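PDB 7JZI: rifin from Plasmodium falciparum, which probably binds inhibitory immune receptors of the human host from the surface of infected red blood cells, as some other members of this variant surface antigen family do. Local coordinates for residues K25-G30 against E114-S119; A33-T38 against I81-E86; D37-G42 against I61-E66. All blocks are in the same frame, centred on the assembly; numbering follows the deposited sequence.

The three contacts tie the mostly helical variable part of the rifin together from its long helices to its loops. Contact 1 pairs the long helices 8-33 and 101-127; contacts 2 and 3 both start from the loop after helix 8-33 and, along the chain, are nested inside the loop that contact 1 closes. Contact 1 lies about 18 Å from contact 2 and 20 Å from contact 3, centre to centre. Contacts 2 and 3 are 10 Å apart between centres, share Asp37 and Thr38, and touch through Leu39 CD2 on Ile81 CD1 (3.6 Å) and Val36 CG2 on Ile63 CD1 (3.6 Å). Contact 2 alone reaches the partner protein, through Cys82, Arg85 and Glu86.

Contact 1. Residues K25-G30 against E114-S119; sequences KIVIEG and EKATQS
Ile26 packs against Lys115, Ala116 and Ser119 where two long helices, 8-33 and 101-127, run side by side as an antiparallel pair. The local axes approach to 9.1 Å at an angle of 165°, and the CA atoms of Ile26 and Ala116 are 6.4 Å apart. Small residues suit this place: Ala116 has no more than a methyl, which lets the end of the isoleucine reach the opposite backbone. CG1 of Ile26 lies between its own N and carbonyl carbon (chi1 60°) and the chain then runs on extended, carrying CD1 to 3.3 Å from Ala116 CA. The same methyl meets Lys115 CG at 3.4 Å, the two side chains crossing obliquely, and Ser119 CB at 3.6 Å. Lys115 therefore lends its aliphatic stem to the contact, while its bent chain carries NZ away from the methyl, as suits an exposed lysine. Alongside, methyl meets methyl, Val27 CG1 lying 3.5 Å from Ala116 CB. On helix 8-33, Glu29, which takes no part in the contact, forms a salt bridge with Lys32. On the far side of helix 101-127, Thr117 turns its hydroxyl back to its own helix: OG1 donates to Glu114 O at 3.1 Å, and Gln118 N donates to that oxygen from the same face of the carbonyl plane.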
# COMPACT_ATOMS: atom_id res chain seq x y z
N LYS B 25 -12.64 8.41 -19.38
CA LYS B 25 -11.64 7.55 -20.04
C LYS B 25 -10.21 7.82 -19.56
O LYS B 25 -9.46 6.86 -19.25
CB LYS B 25 -11.74 7.70 -21.56
CG LYS B 25 -13.16 7.87 -22.06
CD LYS B 25 -13.27 7.39 -23.49
CE LYS B 25 -14.63 7.69 -24.06
NZ LYS B 25 -14.71 9.02 -24.64
N ILE B 26 -9.78 9.08 -19.52
CA ILE B 26 -8.44 9.38 -19.02
C ILE B 26 -8.25 8.83 -17.61
O ILE B 26 -7.17 8.32 -17.26
CB ILE B 26 -8.14 10.89 -19.15
CG1 ILE B 26 -9.12 11.78 -18.37
CG2 ILE B 26 -8.05 11.36 -20.63
CD1 ILE B 26 -8.85 13.32 -18.69
N VAL B 27 -9.28 8.89 -16.76
CA VAL B 27 -9.04 8.38 -15.42
C VAL B 27 -9.12 6.85 -15.37
O VAL B 27 -8.51 6.24 -14.48
CB VAL B 27 -9.99 9.01 -14.38
CG1 VAL B 27 -9.91 10.55 -14.40
CG2 VAL B 27 -11.43 8.56 -14.56
N ILE B 28 -9.80 6.19 -16.32
CA ILE B 28 -9.63 4.73 -16.36
C ILE B 28 -8.19 4.38 -16.74
O ILE B 28 -7.64 3.39 -16.25
CB ILE B 28 -10.69 4.01 -17.22
CG1 ILE B 28 -10.72 4.33 -18.73
CG2 ILE B 28 -12.08 4.15 -16.62
CD1 ILE B 28 -9.77 3.49 -19.60
N GLU B 29 -7.58 5.17 -17.62
CA GLU B 29 -6.14 5.04 -17.84
C GLU B 29 -5.40 5.16 -16.52
O GLU B 29 -4.47 4.39 -16.23
CB GLU B 29 -5.64 6.09 -18.84
CG GLU B 29 -6.51 6.31 -20.07
CD GLU B 29 -6.17 5.37 -21.21
OE1 GLU B 29 -6.93 4.41 -21.44
OE2 GLU B 29 -5.13 5.59 -21.87
N GLY B 30 -5.82 6.13 -15.69
CA GLY B 30 -5.19 6.31 -14.39
C GLY B 30 -5.32 5.10 -13.48
O GLY B 30 -4.36 4.72 -12.79
N GLU B 114 -8.25 16.09 -11.73
CA GLU B 114 -8.18 17.43 -12.30
C GLU B 114 -7.77 17.38 -13.77
O GLU B 114 -8.25 18.19 -14.56
CB GLU B 114 -7.26 18.31 -11.46
CG GLU B 114 -7.61 18.21 -9.97
CD GLU B 114 -7.88 19.55 -9.30
OE1 GLU B 114 -7.83 20.59 -9.99
OE2 GLU B 114 -8.19 19.56 -8.08
N LYS B 115 -6.97 16.37 -14.15
CA LYS B 115 -6.87 15.92 -15.53
C LYS B 115 -8.25 15.83 -16.17
O LYS B 115 -8.54 16.49 -17.18
CB LYS B 115 -6.19 14.55 -15.50
CG LYS B 115 -6.02 13.79 -16.79
CD LYS B 115 -5.30 14.54 -17.87
CE LYS B 115 -3.84 14.09 -17.87
NZ LYS B 115 -3.34 13.78 -19.24
N ALA B 116 -9.14 15.05 -15.54
CA ALA B 116 -10.45 14.77 -16.13
C ALA B 116 -11.32 16.01 -16.19
O ALA B 116 -12.02 16.23 -17.18
CB ALA B 116 -11.16 13.67 -15.34
N THR B 117 -11.33 16.82 -15.12
CA THR B 117 -12.18 18.01 -15.11
C THR B 117 -11.75 19.01 -16.16
O THR B 117 -12.59 19.53 -16.91
CB THR B 117 -12.22 18.66 -13.73
OG1 THR B 117 -10.92 19.21 -13.43
CG2 THR B 117 -12.66 17.66 -12.66
N GLN B 118 -10.45 19.28 -16.29
CA GLN B 118 -10.16 20.31 -17.27
C GLN B 118 -10.20 19.72 -18.67
O GLN B 118 -10.45 20.45 -19.63
CB GLN B 118 -8.77 20.94 -17.07
CG GLN B 118 -8.50 21.86 -18.27
CD GLN B 118 -7.08 21.87 -18.80
OE1 GLN B 118 -6.35 20.88 -18.67
NE2 GLN B 118 -6.73 22.94 -19.49
N SER B 119 -10.13 18.39 -18.81
CA SER B 119 -10.35 17.87 -20.15
C SER B 119 -11.84 17.91 -20.50
O SER B 119 -12.20 18.19 -21.65
CB SER B 119 -9.78 16.47 -20.27
OG SER B 119 -9.87 16.00 -21.60

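Contact 2. Residues A33-T38 against I81-E86; sequences ALKVDT and ICVVRE
Leu34 and Lys35, where helix 8-33 gives way to a loop, face the turn leading into helix 84-88, with CA atoms 6.1 Å apart for Leu34 and Val84 and 5.7 Å for Lys35 and Ile81. Lys35 is the first residue to depart from helical angles, and its positive phi (57°) swings the chain away from the helix direction. The two segments meet by van der Waals contact alone, as the branched aliphatic residues would suggest. Val84 brings its CG2 methyl over the backbone of Leu34, 3.8 Å from Leu34 CA, and the same methyl meets Leu34 CD2 at 4.0 Å. Ile81 stretches along the carbonyls of the turn: its CG1 is anti to the backbone N (chi1 -155°) and its chain stays extended, which places CG1 3.4 Å from Leu34 O and brings CD1 near the carbonyl oxygens of both Leu34 and Lys35. Thr38 also turns its methyl rather than its hydroxyl to this residue, roughly at right angles to Leu34 O, with CG2 3.7 Å from Ile81 CB. Lys35 arches across at the margin until NZ is 3.7 Å from Val83 CG1, a position that suits a long chain with a charged end at a partly exposed site. The Cys71-Cys82 disulfide ties the turn to the residue just after helix 56-70, while Arg85 of helix 84-88 makes a hydrogen bond and a cation-pi contact with the other protein chain of the assembly. The contact is wedged between helices: Leu34 rests on Val108 and Leu109 of helix 101-127, and Ile81 on Met67 and Val70 of helix 56-70.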
# COMPACT_ATOMS: atom_id res chain seq x y z
N ALA B 33 -3.26 2.17 -14.69
CA ALA B 33 -1.85 2.41 -14.38
C ALA B 33 -1.46 1.97 -12.97
O ALA B 33 -0.34 1.51 -12.76
CB ALA B 33 -1.53 3.89 -14.57
N LEU B 34 -2.36 2.12 -12.00
CA LEU B 34 -2.20 1.62 -10.63
C LEU B 34 -2.50 0.13 -10.49
O LEU B 34 -2.38 -0.41 -9.38
CB LEU B 34 -3.14 2.40 -9.70
CG LEU B 34 -2.88 3.90 -9.51
CD1 LEU B 34 -3.41 4.36 -8.18
CD2 LEU B 34 -1.38 4.20 -9.61
N LYS B 35 -2.94 -0.50 -11.57
CA LYS B 35 -3.48 -1.87 -11.61
C LYS B 35 -4.67 -2.08 -10.68
O LYS B 35 -4.78 -3.10 -10.00
CB LYS B 35 -2.50 -3.01 -11.34
CG LYS B 35 -1.47 -3.36 -12.39
CD LYS B 35 -0.05 -3.36 -11.92
CE LYS B 35 0.68 -4.22 -13.04
NZ LYS B 35 1.77 -5.04 -12.55
N VAL B 36 -5.55 -1.09 -10.59
CA VAL B 36 -6.83 -1.35 -9.95
C VAL B 36 -7.54 -2.52 -10.66
O VAL B 36 -8.40 -3.18 -10.08
CB VAL B 36 -7.64 -0.05 -9.95
CG1 VAL B 36 -9.01 -0.25 -9.36
CG2 VAL B 36 -6.89 1.04 -9.21
N ASP B 37 -7.15 -2.80 -11.91
CA ASP B 37 -7.45 -4.04 -12.65
C ASP B 37 -7.24 -5.38 -11.92
O ASP B 37 -8.05 -6.31 -12.08
CB ASP B 37 -6.68 -3.96 -13.98
CG ASP B 37 -7.22 -4.91 -15.02
OD1 ASP B 37 -8.07 -4.54 -15.87
OD2 ASP B 37 -6.53 -5.95 -15.15
N THR B 38 -6.21 -5.53 -11.10
CA THR B 38 -5.97 -6.88 -10.63
C THR B 38 -6.73 -7.23 -9.35
O THR B 38 -6.81 -8.41 -9.00
CB THR B 38 -4.47 -7.12 -10.46
OG1 THR B 38 -4.25 -8.38 -9.82
CG2 THR B 38 -3.83 -6.01 -9.65
N ILE B 81 -0.50 -6.22 -7.95
CA ILE B 81 -0.62 -4.78 -7.56
C ILE B 81 0.53 -4.31 -6.69
O ILE B 81 0.84 -3.12 -6.70
CB ILE B 81 -1.97 -4.44 -6.89
CG1 ILE B 81 -2.31 -2.95 -7.06
CG2 ILE B 81 -2.00 -4.86 -5.44
CD1 ILE B 81 -3.53 -2.51 -6.30
N CYS B 82 1.16 -5.23 -5.98
CA CYS B 82 2.16 -4.80 -4.98
C CYS B 82 3.28 -3.97 -5.61
O CYS B 82 3.75 -3.05 -4.94
CB CYS B 82 2.61 -6.02 -4.19
SG CYS B 82 1.25 -6.86 -3.36
N VAL B 83 3.67 -4.24 -6.86
CA VAL B 83 4.83 -3.52 -7.47
C VAL B 83 4.54 -2.03 -7.56
O VAL B 83 5.49 -1.25 -7.49
CB VAL B 83 5.20 -4.12 -8.84
CG1 VAL B 83 4.11 -3.90 -9.88
CG2 VAL B 83 6.54 -3.62 -9.34
N VAL B 84 3.28 -1.63 -7.68
CA VAL B 84 2.95 -0.19 -7.90
C VAL B 84 3.39 0.64 -6.69
O VAL B 84 3.54 1.86 -6.85
CB VAL B 84 1.47 0.02 -8.24
CG1 VAL B 84 0.61 0.20 -6.99
CG2 VAL B 84 1.27 1.18 -9.19
N ARG B 85 3.61 0.02 -5.54
CA ARG B 85 3.95 0.78 -4.33
C ARG B 85 5.24 1.58 -4.58
O ARG B 85 5.33 2.71 -4.09
CB ARG B 85 4.14 -0.17 -3.15
CG ARG B 85 2.89 -0.38 -2.30
CD ARG B 85 3.15 -1.41 -1.23
NE ARG B 85 2.13 -1.39 -0.20
CZ ARG B 85 2.04 -2.28 0.78
NH1 ARG B 85 1.08 -2.18 1.68
NH2 ARG B 85 2.92 -3.26 0.87
N GLU B 86 6.19 1.01 -5.32
CA GLU B 86 7.49 1.70 -5.50
C GLU B 86 7.24 3.04 -6.19
O GLU B 86 7.88 4.03 -5.80
CB GLU B 86 8.41 0.86 -6.38
CG GLU B 86 8.86 -0.43 -5.73
CD GLU B 86 9.67 -1.33 -6.65
OE1 GLU B 86 9.58 -1.15 -7.88
OE2 GLU B 86 10.40 -2.20 -6.14

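Contact 3. Residues D37-G42 against I61-E66; sequences DTLKSG and IAIDTE
Glu66 reaches out from helix 56-70 to offer Ser41 both carboxylate oxygens: its CG stands anti to the backbone N (chi1 -175°), and a bend at chi2 brings the carboxylate to the loop. Ser41 OG donates to Glu66 OE1 at 2.9 Å, approaching on the syn side but 27° out of the carboxylate plane. Ser41 N makes a weak bond to Glu66 OE2 at 3.5 Å. A small polar residue fits here because its hydroxyl and its amide can face one carboxylate. Ser41 OG has a further weak hydrogen bond with Ile43 N, just past the N-cap Gly42, whose positive phi glycine tolerates. Leu39 and the stem of Glu66 slide past each other in opposite directions, Leu39 CD2 lying 3.7 Å from Glu66 CG; Leu39 CD1 meets Ile63 CD1 at 3.5 Å, the side chains crossing at about a right angle. Within the helix Ala62 O takes two donors: Glu66 N at 2.8 Å, and Thr65 OG1 at 3.1 Å, in the carbonyl plane on a lone pair. The contact sets the loop against helix 56-70, which in turn touches Ile43 of helix 43-50 through Glu66 and Ile105 of helix 101-127 through Ile63.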
# COMPACT_ATOMS: atom_id res chain seq x y z
N ASP B 37 -7.15 -2.80 -11.91
CA ASP B 37 -7.45 -4.04 -12.65
C ASP B 37 -7.24 -5.38 -11.92
O ASP B 37 -8.05 -6.31 -12.08
CB ASP B 37 -6.68 -3.96 -13.98
CG ASP B 37 -7.22 -4.91 -15.02
OD1 ASP B 37 -8.07 -4.54 -15.87
OD2 ASP B 37 -6.53 -5.95 -15.15
N THR B 38 -6.21 -5.53 -11.10
CA THR B 38 -5.97 -6.88 -10.63
C THR B 38 -6.73 -7.23 -9.35
O THR B 38 -6.81 -8.41 -9.00
CB THR B 38 -4.47 -7.12 -10.46
OG1 THR B 38 -4.25 -8.38 -9.82
CG2 THR B 38 -3.83 -6.01 -9.65
N LEU B 39 -7.30 -6.24 -8.66
CA LEU B 39 -8.02 -6.53 -7.41
C LEU B 39 -9.25 -7.40 -7.65
O LEU B 39 -10.11 -7.07 -8.48
CB LEU B 39 -8.43 -5.22 -6.73
CG LEU B 39 -7.34 -4.18 -6.47
CD1 LEU B 39 -7.96 -2.95 -5.85
CD2 LEU B 39 -6.28 -4.76 -5.56
N LYS B 40 -9.35 -8.50 -6.90
CA LYS B 40 -10.45 -9.46 -7.02
C LYS B 40 -11.68 -9.08 -6.22
O LYS B 40 -12.68 -9.80 -6.28
CB LYS B 40 -9.99 -10.85 -6.58
CG LYS B 40 -9.24 -11.66 -7.64
CD LYS B 40 -9.75 -13.10 -7.67
CE LYS B 40 -11.03 -13.23 -8.48
NZ LYS B 40 -11.42 -14.66 -8.65
N SER B 41 -11.63 -7.99 -5.45
CA SER B 41 -12.86 -7.37 -4.97
C SER B 41 -13.79 -6.99 -6.11
O SER B 41 -15.01 -7.15 -6.02
CB SER B 41 -12.54 -6.13 -4.14
OG SER B 41 -11.94 -5.14 -4.96
N GLY B 42 -13.22 -6.47 -7.20
CA GLY B 42 -14.01 -6.00 -8.31
C GLY B 42 -14.34 -4.52 -8.29
O GLY B 42 -15.25 -4.09 -9.01
N ILE B 61 -9.82 5.23 -1.00
CA ILE B 61 -9.65 4.67 0.34
C ILE B 61 -9.73 3.15 0.31
O ILE B 61 -8.89 2.46 0.91
CB ILE B 61 -10.68 5.27 1.31
CG1 ILE B 61 -10.34 6.72 1.65
CG2 ILE B 61 -10.76 4.43 2.59
CD1 ILE B 61 -10.90 7.74 0.68
N ALA B 62 -10.65 2.60 -0.48
CA ALA B 62 -10.72 1.16 -0.65
C ALA B 62 -9.42 0.62 -1.23
O ALA B 62 -8.89 -0.40 -0.74
CB ALA B 62 -11.90 0.78 -1.54
N ILE B 63 -8.86 1.31 -2.22
CA ILE B 63 -7.59 0.89 -2.81
C ILE B 63 -6.54 0.72 -1.73
O ILE B 63 -5.74 -0.22 -1.77
CB ILE B 63 -7.13 1.89 -3.89
CG1 ILE B 63 -8.09 1.90 -5.07
CG2 ILE B 63 -5.77 1.50 -4.41
CD1 ILE B 63 -8.12 0.59 -5.81
N ASP B 64 -6.55 1.60 -0.74
CA ASP B 64 -5.57 1.46 0.33
C ASP B 64 -5.86 0.19 1.13
O ASP B 64 -4.99 -0.69 1.24
CB ASP B 64 -5.56 2.68 1.23
CG ASP B 64 -4.41 2.66 2.23
OD1 ASP B 64 -3.54 1.77 2.12
OD2 ASP B 64 -4.38 3.52 3.13
N THR B 65 -7.10 0.05 1.62
CA THR B 65 -7.41 -1.10 2.47
C THR B 65 -7.05 -2.39 1.76
O THR B 65 -6.21 -3.16 2.24
CB THR B 65 -8.90 -1.10 2.86
OG1 THR B 65 -9.66 -1.79 1.87
CG2 THR B 65 -9.43 0.31 3.03
N GLU B 66 -7.58 -2.57 0.55
CA GLU B 66 -7.30 -3.81 -0.16
C GLU B 66 -5.81 -3.99 -0.36
O GLU B 66 -5.27 -5.06 -0.06
CB GLU B 66 -8.00 -3.82 -1.51
CG GLU B 66 -7.84 -5.13 -2.24
CD GLU B 66 -9.14 -5.63 -2.81
OE1 GLU B 66 -10.10 -4.84 -2.80
OE2 GLU B 66 -9.19 -6.79 -3.28